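Local coordinates for arginase (RocF) (Helicobacter pylori, PDB 4G3H), which probably hydrolyses L-arginine to L-ornithine and urea, using two manganese ions bound in each subunit, at residues L113-H118 and I229-D234; V4-E9 and V48-F53. All coordinates share one frame; numbering follows the deposited sequence.

Interaction 1: L113-H118 and I229-D234; sequences LYLDAH and IYLSLD. With MN (manganese (II) ion), chain F; MN (manganese (II) ion), chain E.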
ATOM      1  N   LEU A 113       8.049  -3.035  -0.944  1.00 16.78           N
ATOM      2  CA  LEU A 113       7.767  -4.155  -0.050  1.00 17.03           C
ATOM      3  C   LEU A 113       6.253  -4.167  -0.065  1.00 17.11           C
ATOM      4  O   LEU A 113       5.618  -3.221   0.408  1.00 13.17           O
ATOM      5  CB  LEU A 113       8.298  -3.883   1.360  1.00 16.13           C
ATOM      6  CG  LEU A 113       9.825  -3.769   1.468  1.00 17.99           C
ATOM      7  CD1 LEU A 113      10.227  -3.315   2.863  1.00 16.76           C
ATOM      8  CD2 LEU A 113      10.466  -5.116   1.127  1.00 15.81           C
ATOM      9  N   TYR A 114       5.683  -5.227  -0.632  1.00 16.40           N
ATOM     10  CA  TYR A 114       4.234  -5.342  -0.773  1.00 17.22           C
ATOM     11  C   TYR A 114       3.683  -6.525   0.021  1.00 17.19           C
ATOM     12  O   TYR A 114       3.818  -7.673  -0.401  1.00 16.89           O
ATOM     13  CB  TYR A 114       3.903  -5.521  -2.266  1.00 15.62           C
ATOM     14  CG  TYR A 114       2.544  -5.022  -2.704  1.00 16.47           C
ATOM     15  CD1 TYR A 114       2.324  -3.666  -2.940  1.00 15.27           C
ATOM     16  CD2 TYR A 114       1.489  -5.906  -2.914  1.00 16.44           C
ATOM     17  CE1 TYR A 114       1.098  -3.199  -3.381  1.00 18.15           C
ATOM     18  CE2 TYR A 114       0.240  -5.445  -3.359  1.00 19.70           C
ATOM     19  CZ  TYR A 114       0.058  -4.086  -3.592  1.00 18.60           C
ATOM     20  OH  TYR A 114      -1.148  -3.608  -4.051  1.00 17.49           O
ATOM     21  N   LEU A 115       3.065  -6.245   1.165  1.00 20.74           N
ATOM     22  CA  LEU A 115       2.497  -7.292   2.014  1.00 19.96           C
ATOM     23  C   LEU A 115       1.025  -7.377   1.674  1.00 21.25           C
ATOM     24  O   LEU A 115       0.266  -6.445   1.942  1.00 19.32           O
ATOM     25  CB  LEU A 115       2.697  -6.942   3.490  1.00 13.55           C
ATOM     26  CG  LEU A 115       4.152  -7.028   3.970  1.00 12.59           C
ATOM     27  CD1 LEU A 115       4.983  -5.946   3.288  1.00 11.74           C
ATOM     28  CD2 LEU A 115       4.198  -6.864   5.495  1.00 13.73           C
ATOM     29  N   ASP A 116       0.615  -8.510   1.108  1.00 22.12           N
ATOM     30  CA  ASP A 116      -0.758  -8.632   0.638  1.00 22.21           C
ATOM     31  C   ASP A 116      -1.099 -10.090   0.324  1.00 23.74           C
ATOM     32  O   ASP A 116      -0.214 -10.898   0.035  1.00 23.01           O
ATOM     33  CB  ASP A 116      -0.859  -7.800  -0.646  1.00 17.39           C
ATOM     34  CG  ASP A 116      -2.273  -7.460  -1.042  1.00 17.79           C
ATOM     35  OD1 ASP A 116      -3.173  -8.318  -0.977  1.00 22.18           O
ATOM     36  OD2 ASP A 116      -2.474  -6.310  -1.457  1.00 18.26           O
ATOM     37  N   ALA A 117      -2.383 -10.421   0.383  1.00 21.25           N
ATOM     38  CA  ALA A 117      -2.820 -11.768   0.055  1.00 22.88           C
ATOM     39  C   ALA A 117      -2.914 -11.836  -1.469  1.00 23.77           C
ATOM     40  O   ALA A 117      -2.937 -12.924  -2.047  1.00 24.48           O
ATOM     41  CB  ALA A 117      -4.187 -12.052   0.676  1.00 23.89           C
ATOM     42  N   HIS A 118      -2.956 -10.663  -2.107  1.00 20.68           N
ATOM     43  CA  HIS A 118      -3.074 -10.560  -3.565  1.00 21.35           C
ATOM     44  C   HIS A 118      -1.886  -9.880  -4.247  1.00 19.44           C
ATOM     45  O   HIS A 118      -1.148  -9.121  -3.624  1.00 17.74           O
ATOM     46  CB  HIS A 118      -4.350  -9.790  -3.938  1.00 25.15           C
ATOM     47  CG  HIS A 118      -5.561 -10.217  -3.170  1.00 26.00           C
ATOM     48  ND1 HIS A 118      -5.942  -9.618  -1.991  1.00 25.79           N
ATOM     49  CD2 HIS A 118      -6.453 -11.213  -3.391  1.00 27.12           C
ATOM     50  CE1 HIS A 118      -7.015 -10.225  -1.515  1.00 25.04           C
ATOM     51  NE2 HIS A 118      -7.344 -11.198  -2.345  1.00 28.31           N
ATOM     52  N   ILE A 229      12.992   2.880  -0.355  1.00 27.87           N
ATOM     53  CA  ILE A 229      11.984   1.847  -0.292  1.00 26.97           C
ATOM     54  C   ILE A 229      10.614   2.353   0.141  1.00 27.61           C
ATOM     55  O   ILE A 229      10.498   3.257   0.975  1.00 28.59           O
ATOM     56  CB  ILE A 229      12.462   0.740   0.668  1.00 20.24           C
ATOM     57  CG1 ILE A 229      13.816   0.206   0.188  1.00 18.25           C
ATOM     58  CG2 ILE A 229      11.443  -0.384   0.744  1.00 19.12           C
ATOM     59  CD1 ILE A 229      14.438  -0.827   1.114  1.00 14.04           C
ATOM     60  N   TYR A 230       9.583   1.760  -0.454  1.00 22.50           N
ATOM     61  CA  TYR A 230       8.191   2.080  -0.160  1.00 21.52           C
ATOM     62  C   TYR A 230       7.543   0.793   0.364  1.00 20.04           C
ATOM     63  O   TYR A 230       7.597  -0.246  -0.303  1.00 18.33           O
ATOM     64  CB  TYR A 230       7.482   2.533  -1.445  1.00 23.43           C
ATOM     65  CG  TYR A 230       6.015   2.887  -1.285  1.00 23.54           C
ATOM     66  CD1 TYR A 230       5.614   4.189  -0.969  1.00 24.88           C
ATOM     67  CD2 TYR A 230       5.023   1.915  -1.452  1.00 24.07           C
ATOM     68  CE1 TYR A 230       4.254   4.515  -0.824  1.00 25.08           C
ATOM     69  CE2 TYR A 230       3.666   2.226  -1.307  1.00 25.57           C
ATOM     70  CZ  TYR A 230       3.289   3.525  -0.993  1.00 26.76           C
ATOM     71  OH  TYR A 230       1.950   3.821  -0.847  1.00 25.56           O
ATOM     72  N   LEU A 231       6.958   0.844   1.559  1.00 23.40           N
ATOM     73  CA  LEU A 231       6.293  -0.342   2.104  1.00 23.36           C
ATOM     74  C   LEU A 231       4.773  -0.189   2.043  1.00 22.96           C
ATOM     75  O   LEU A 231       4.206   0.786   2.550  1.00 22.14           O
ATOM     76  CB  LEU A 231       6.717  -0.619   3.555  1.00 12.98           C
ATOM     77  CG  LEU A 231       6.214  -1.996   4.040  1.00 15.45           C
ATOM     78  CD1 LEU A 231       7.202  -2.603   5.022  1.00 12.79           C
ATOM     79  CD2 LEU A 231       4.820  -1.873   4.666  1.00 12.06           C
ATOM     80  N   SER A 232       4.121  -1.157   1.410  1.00 19.59           N
ATOM     81  CA  SER A 232       2.673  -1.135   1.286  1.00 20.26           C
ATOM     82  C   SER A 232       2.098  -2.372   1.964  1.00 18.85           C
ATOM     83  O   SER A 232       2.349  -3.497   1.538  1.00 20.51           O
ATOM     84  CB  SER A 232       2.268  -1.103  -0.187  1.00 19.37           C
ATOM     85  OG  SER A 232       0.888  -0.829  -0.317  1.00 20.23           O
ATOM     86  N   LEU A 233       1.323  -2.151   3.019  1.00 15.31           N
ATOM     87  CA  LEU A 233       0.733  -3.243   3.781  1.00 16.34           C
ATOM     88  C   LEU A 233      -0.781  -3.342   3.657  1.00 16.97           C
ATOM     89  O   LEU A 233      -1.508  -2.411   4.024  1.00 14.47           O
ATOM     90  CB  LEU A 233       1.100  -3.109   5.273  1.00 15.11           C
ATOM     91  CG  LEU A 233       0.247  -3.926   6.272  1.00 17.70           C
ATOM     92  CD1 LEU A 233       0.373  -5.415   5.972  1.00 14.50           C
ATOM     93  CD2 LEU A 233       0.672  -3.637   7.698  1.00 14.14           C
ATOM     94  N   ASP A 234      -1.240  -4.488   3.159  1.00 18.95           N
ATOM     95  CA  ASP A 234      -2.665  -4.783   3.012  1.00 20.73           C
ATOM     96  C   ASP A 234      -2.979  -5.769   4.141  1.00 20.08           C
ATOM     97  O   ASP A 234      -2.416  -6.859   4.189  1.00 21.24           O
ATOM     98  CB  ASP A 234      -2.938  -5.444   1.656  1.00 17.97           C
ATOM     99  CG  ASP A 234      -4.419  -5.718   1.422  1.00 21.59           C
ATOM    100  OD1 ASP A 234      -5.172  -5.975   2.397  1.00 22.19           O
ATOM    101  OD2 ASP A 234      -4.832  -5.687   0.247  1.00 20.95           O
TER
HETATM  102 MN    MN F 501      -5.319  -7.681  -0.857  1.00 28.33          MN
HETATM  103 MN    MN E 500      -4.156  -5.303  -2.106  1.00 32.17          MN

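Interaction 2: V4-E9 and V48-F53; sequences VGLEAE and VLYKEF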
ATOM      1  N   VAL A   4      -1.305  10.675   6.833  1.00 19.19           N
ATOM      2  CA  VAL A   4      -2.150  10.980   5.683  1.00 17.44           C
ATOM      3  C   VAL A   4      -3.362  10.058   5.697  1.00 17.54           C
ATOM      4  O   VAL A   4      -3.225   8.837   5.769  1.00 18.20           O
ATOM      5  CB  VAL A   4      -1.387  10.785   4.345  1.00 15.28           C
ATOM      6  CG1 VAL A   4      -2.290  11.165   3.178  1.00 14.21           C
ATOM      7  CG2 VAL A   4      -0.112  11.633   4.330  1.00 15.35           C
ATOM      8  N   GLY A   5      -4.549  10.649   5.650  1.00 16.09           N
ATOM      9  CA  GLY A   5      -5.768   9.861   5.653  1.00 17.00           C
ATOM     10  C   GLY A   5      -6.543  10.086   4.365  1.00 18.34           C
ATOM     11  O   GLY A   5      -6.951  11.209   4.071  1.00 18.47           O
ATOM     12  N   LEU A   6      -6.730   9.025   3.589  1.00 18.93           N
ATOM     13  CA  LEU A   6      -7.468   9.119   2.329  1.00 18.81           C
ATOM     14  C   LEU A   6      -8.971   9.008   2.579  1.00 19.66           C
ATOM     15  O   LEU A   6      -9.417   8.245   3.440  1.00 17.51           O
ATOM     16  CB  LEU A   6      -7.034   8.007   1.370  1.00 16.08           C
ATOM     17  CG  LEU A   6      -5.729   8.115   0.558  1.00 20.65           C
ATOM     18  CD1 LEU A   6      -6.036   8.560  -0.853  1.00 19.79           C
ATOM     19  CD2 LEU A   6      -4.753   9.063   1.229  1.00 16.81           C
ATOM     20  N   GLU A   7      -9.744   9.776   1.821  1.00 21.07           N
ATOM     21  CA  GLU A   7     -11.192   9.761   1.942  1.00 21.41           C
ATOM     22  C   GLU A   7     -11.788  10.071   0.575  1.00 20.50           C
ATOM     23  O   GLU A   7     -11.331  10.989  -0.117  1.00 19.89           O
ATOM     24  CB  GLU A   7     -11.652  10.801   2.974  1.00 25.53           C
ATOM     25  CG  GLU A   7     -13.159  10.840   3.187  1.00 28.93           C
ATOM     26  CD  GLU A   7     -13.583  11.851   4.238  1.00 33.42           C
ATOM     27  OE1 GLU A   7     -14.801  12.100   4.361  1.00 32.56           O
ATOM     28  OE2 GLU A   7     -12.703  12.396   4.941  1.00 36.06           O
ATOM     29  N   ALA A   8     -12.800   9.304   0.181  1.00 13.31           N
ATOM     30  CA  ALA A   8     -13.430   9.514  -1.117  1.00 15.99           C
ATOM     31  C   ALA A   8     -14.110  10.874  -1.190  1.00 15.57           C
ATOM     32  O   ALA A   8     -14.873  11.247  -0.297  1.00 15.32           O
ATOM     33  CB  ALA A   8     -14.452   8.407  -1.401  1.00 17.60           C
ATOM     34  N   GLU A   9     -13.831  11.619  -2.251  1.00 19.82           N
ATOM     35  CA  GLU A   9     -14.465  12.920  -2.412  1.00 21.46           C
ATOM     36  C   GLU A   9     -15.986  12.747  -2.430  1.00 21.33           C
ATOM     37  O   GLU A   9     -16.714  13.598  -1.917  1.00 19.91           O
ATOM     38  CB  GLU A   9     -14.010  13.594  -3.710  1.00 25.82           C
ATOM     39  CG  GLU A   9     -14.737  14.900  -3.999  1.00 27.70           C
ATOM     40  CD  GLU A   9     -14.277  15.567  -5.284  1.00 33.77           C
ATOM     41  OE1 GLU A   9     -14.324  14.917  -6.352  1.00 35.35           O
ATOM     42  OE2 GLU A   9     -13.873  16.748  -5.227  1.00 39.15           O
ATOM     43  N   VAL A  48      -6.695  13.581   2.499  1.00 17.83           N
ATOM     44  CA  VAL A  48      -6.489  13.649   1.058  1.00 17.56           C
ATOM     45  C   VAL A  48      -7.668  12.961   0.379  1.00 17.69           C
ATOM     46  O   VAL A  48      -7.985  11.811   0.687  1.00 15.71           O
ATOM     47  CB  VAL A  48      -5.169  12.951   0.644  1.00 17.43           C
ATOM     48  CG1 VAL A  48      -5.045  12.918  -0.880  1.00 16.35           C
ATOM     49  CG2 VAL A  48      -3.986  13.692   1.246  1.00 15.11           C
ATOM     50  N   LEU A  49      -8.325  13.680  -0.528  1.00 19.10           N
ATOM     51  CA  LEU A  49      -9.476  13.149  -1.241  1.00 20.08           C
ATOM     52  C   LEU A  49      -9.066  12.348  -2.468  1.00 21.81           C
ATOM     53  O   LEU A  49      -8.076  12.661  -3.134  1.00 19.92           O
ATOM     54  CB  LEU A  49     -10.410  14.287  -1.661  1.00 17.35           C
ATOM     55  CG  LEU A  49     -10.921  15.191  -0.533  1.00 18.25           C
ATOM     56  CD1 LEU A  49     -11.901  16.200  -1.107  1.00 16.09           C
ATOM     57  CD2 LEU A  49     -11.592  14.352   0.559  1.00 13.92           C
ATOM     58  N   TYR A  50      -9.832  11.304  -2.763  1.00 19.88           N
ATOM     59  CA  TYR A  50      -9.543  10.469  -3.916  1.00 20.44           C
ATOM     60  C   TYR A  50     -10.813  10.146  -4.684  1.00 21.64           C
ATOM     61  O   TYR A  50     -11.923  10.337  -4.189  1.00 19.54           O
ATOM     62  CB  TYR A  50      -8.841   9.174  -3.478  1.00 19.84           C
ATOM     63  CG  TYR A  50      -9.714   8.181  -2.728  1.00 17.70           C
ATOM     64  CD1 TYR A  50     -10.469   7.230  -3.417  1.00 18.45           C
ATOM     65  CD2 TYR A  50      -9.777   8.189  -1.332  1.00 17.14           C
ATOM     66  CE1 TYR A  50     -11.270   6.302  -2.734  1.00 18.76           C
ATOM     67  CE2 TYR A  50     -10.580   7.264  -0.634  1.00 15.46           C
ATOM     68  CZ  TYR A  50     -11.318   6.326  -1.346  1.00 17.98           C
ATOM     69  OH  TYR A  50     -12.090   5.393  -0.684  1.00 19.43           O
ATOM     70  N   LYS A  51     -10.630   9.658  -5.903  1.00 23.86           N
ATOM     71  CA  LYS A  51     -11.731   9.293  -6.773  1.00 27.61           C
ATOM     72  C   LYS A  51     -11.543   7.823  -7.121  1.00 29.81           C
ATOM     73  O   LYS A  51     -10.448   7.403  -7.487  1.00 29.63           O
ATOM     74  CB  LYS A  51     -11.692  10.136  -8.045  1.00 35.86           C
ATOM     75  CG  LYS A  51     -12.967  10.094  -8.855  1.00 40.86           C
ATOM     76  CD  LYS A  51     -12.841  10.954 -10.093  1.00 43.60           C
ATOM     77  CE  LYS A  51     -14.202  11.381 -10.589  1.00 46.20           C
ATOM     78  NZ  LYS A  51     -14.880  12.224  -9.569  1.00 45.17           N
ATOM     79  N   GLU A  52     -12.605   7.038  -6.996  1.00 27.95           N
ATOM     80  CA  GLU A  52     -12.526   5.614  -7.299  1.00 32.86           C
ATOM     81  C   GLU A  52     -12.382   5.377  -8.801  1.00 33.86           C
ATOM     82  O   GLU A  52     -13.051   6.017  -9.607  1.00 33.20           O
ATOM     83  CB  GLU A  52     -13.778   4.900  -6.799  1.00 68.49           C
ATOM     84  CG  GLU A  52     -13.797   3.420  -7.129  1.00 76.30           C
ATOM     85  CD  GLU A  52     -15.127   2.763  -6.815  1.00 80.07           C
ATOM     86  OE1 GLU A  52     -15.231   1.531  -6.992  1.00 83.74           O
ATOM     87  OE2 GLU A  52     -16.065   3.473  -6.398  1.00 80.49           O
ATOM     88  N   PHE A  53     -11.507   4.452  -9.174  1.00 34.53           N
ATOM     89  CA  PHE A  53     -11.301   4.133 -10.582  1.00 38.42           C
ATOM     90  C   PHE A  53     -12.275   3.030 -10.993  1.00 41.26           C
ATOM     91  O   PHE A  53     -12.208   1.912 -10.479  1.00 39.81           O
ATOM     92  CB  PHE A  53      -9.855   3.680 -10.814  1.00 42.38           C
ATOM     93  CG  PHE A  53      -9.521   3.423 -12.256  1.00 43.74           C
ATOM     94  CD1 PHE A  53     -10.067   4.213 -13.267  1.00 44.17           C
ATOM     95  CD2 PHE A  53      -8.630   2.414 -12.603  1.00 44.17           C
ATOM     96  CE1 PHE A  53      -9.729   4.000 -14.605  1.00 45.17           C
ATOM     97  CE2 PHE A  53      -8.284   2.192 -13.937  1.00 44.58           C
ATOM     98  CZ  PHE A  53      -8.835   2.987 -14.941  1.00 44.78           C
TER
HETATM   99  O   HOH W   1     -14.834  12.106  -6.853  1.00 42.38           O

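Interaction 1: L113-H118 and I229-D234
Leu113 and Leu115 on one strand and Leu231 and Leu233 on its parallel neighbour form the tightly packed part of this contact, on one face of the sheet. Leu113 CD1 touches two neighbours, Leu231 CD1 at 3.8 Å and Ile229 CG2 equally near. Two residues further along, Leu233 CD1 reaches across to Leu115 CB at 3.7 Å; CG of Leu233 stands anti to the backbone N (chi1 163°), which swings that methyl toward the partner strand. Helix 212-223 covers Leu113 and Ile229 through Thr219 and Leu223. On the other face Ser232 CB lies obliquely against the ring of Tyr114, whose OH is hydrogen-bonded to Asp120. Four backbone hydrogen bonds join the strands, the straightest from Ser232 N to Leu113 O (2.7 Å).

Past Leu115 the packing slackens: Ala117 and His118 no longer touch the other strand, and although this end is buried as well, two manganese ions do the joining here. Asp116 spans the pair with both oxygens, OD1 on one ion and OD2 on the other at 2.1 Å. Asp234 bridges with OD2 alone, 2.3 Å from the ion that also takes His118 ND1; the bond from Asp234 OD2 to the second manganese is longer, 2.5 Å. The two carboxylate planes stand 65° apart. Asp236 completes the protein ligands of the ion bound by His118, Asp120 those of the other. An Asx turn, His118 N to Asp116 OD1 at 2.6 Å, helps fix the carboxylate and the histidine together. Asp116 OD2 and Asp234 OD2 could hardly sit 3.0 Å apart without the shared cations, which probably offset their repulsion; the two-manganese centre, in turn, is consistent with activation of a water for attack on the guanidinium group of arginine.

Interaction 2: V4-E9 and V48-F53
Val4 meets Val48 methyl to methyl, CG1 to CG2 at 3.6 Å, within the parallel pair of strands 2-8 and 44-50. The carbonyl of Gly5 accepts from Val48 N, and a further backbone bond ties Gly5 to Arg46. Leu6 then lies alongside Val48, both pointing the same way from the sheet, with CD2 by Val48 CB, while CD1 comes obliquely to Tyr50 CD2 at 3.8 Å.

Glu7 works mainly through its backbone: N donates to Val48 O, while its carbonyl receives Tyr50 N from above the carbonyl plane, 3.1 Å away. That same oxygen also has Leu49 CD2 close by. The carboxylate of Glu7 makes a long, weak ion pair with Arg25.

Ala8 is where the aromatic ring takes over. Tyr50 has its CG between backbone nitrogen and carbonyl carbon (chi1 71°), folding the ring across the partner strand with one face under Ala8 CA; Ala8 CB makes a CH-pi contact 4.2 Å from the ring centroid. Asp18 ties the two residues further, one carboxylate oxygen bonded to Tyr50 OH and the other to Ala8 N.

Glu9 closes the pairing through its N, 3.0 Å from Tyr50 O. Its OE1 is too far from Lys51 NZ for a salt bridge, but one water joins them, donating to the carboxylate and accepting from the ammonium at 2.7 Å.

With helix 16-30 between them in sequence, the two strands make a beta-alpha-beta unit at the border of the parallel sheet of the arginase fold, where 44-50 is the outermost strand.

Overall arrangement
From the N terminus, strand 2-8 leads through helix 16-30 and a small antiparallel pair to strand 44-50, and interaction 2 closes this first loop. Helix 59-78 then brings the chain to strand 84-87, which pairs with the other side of strand 2-8. Interaction 1 opens only afterwards, on strand 110-115, and closes more than a hundred residues later on strand 228-234, so the two contacts follow in series without nesting or crossing. Both belong to one parallel sheet: strands 84-87 and 274-280 separate the border pair from the central, metal-bearing pair, and the contact centres lie about 19 Å apart.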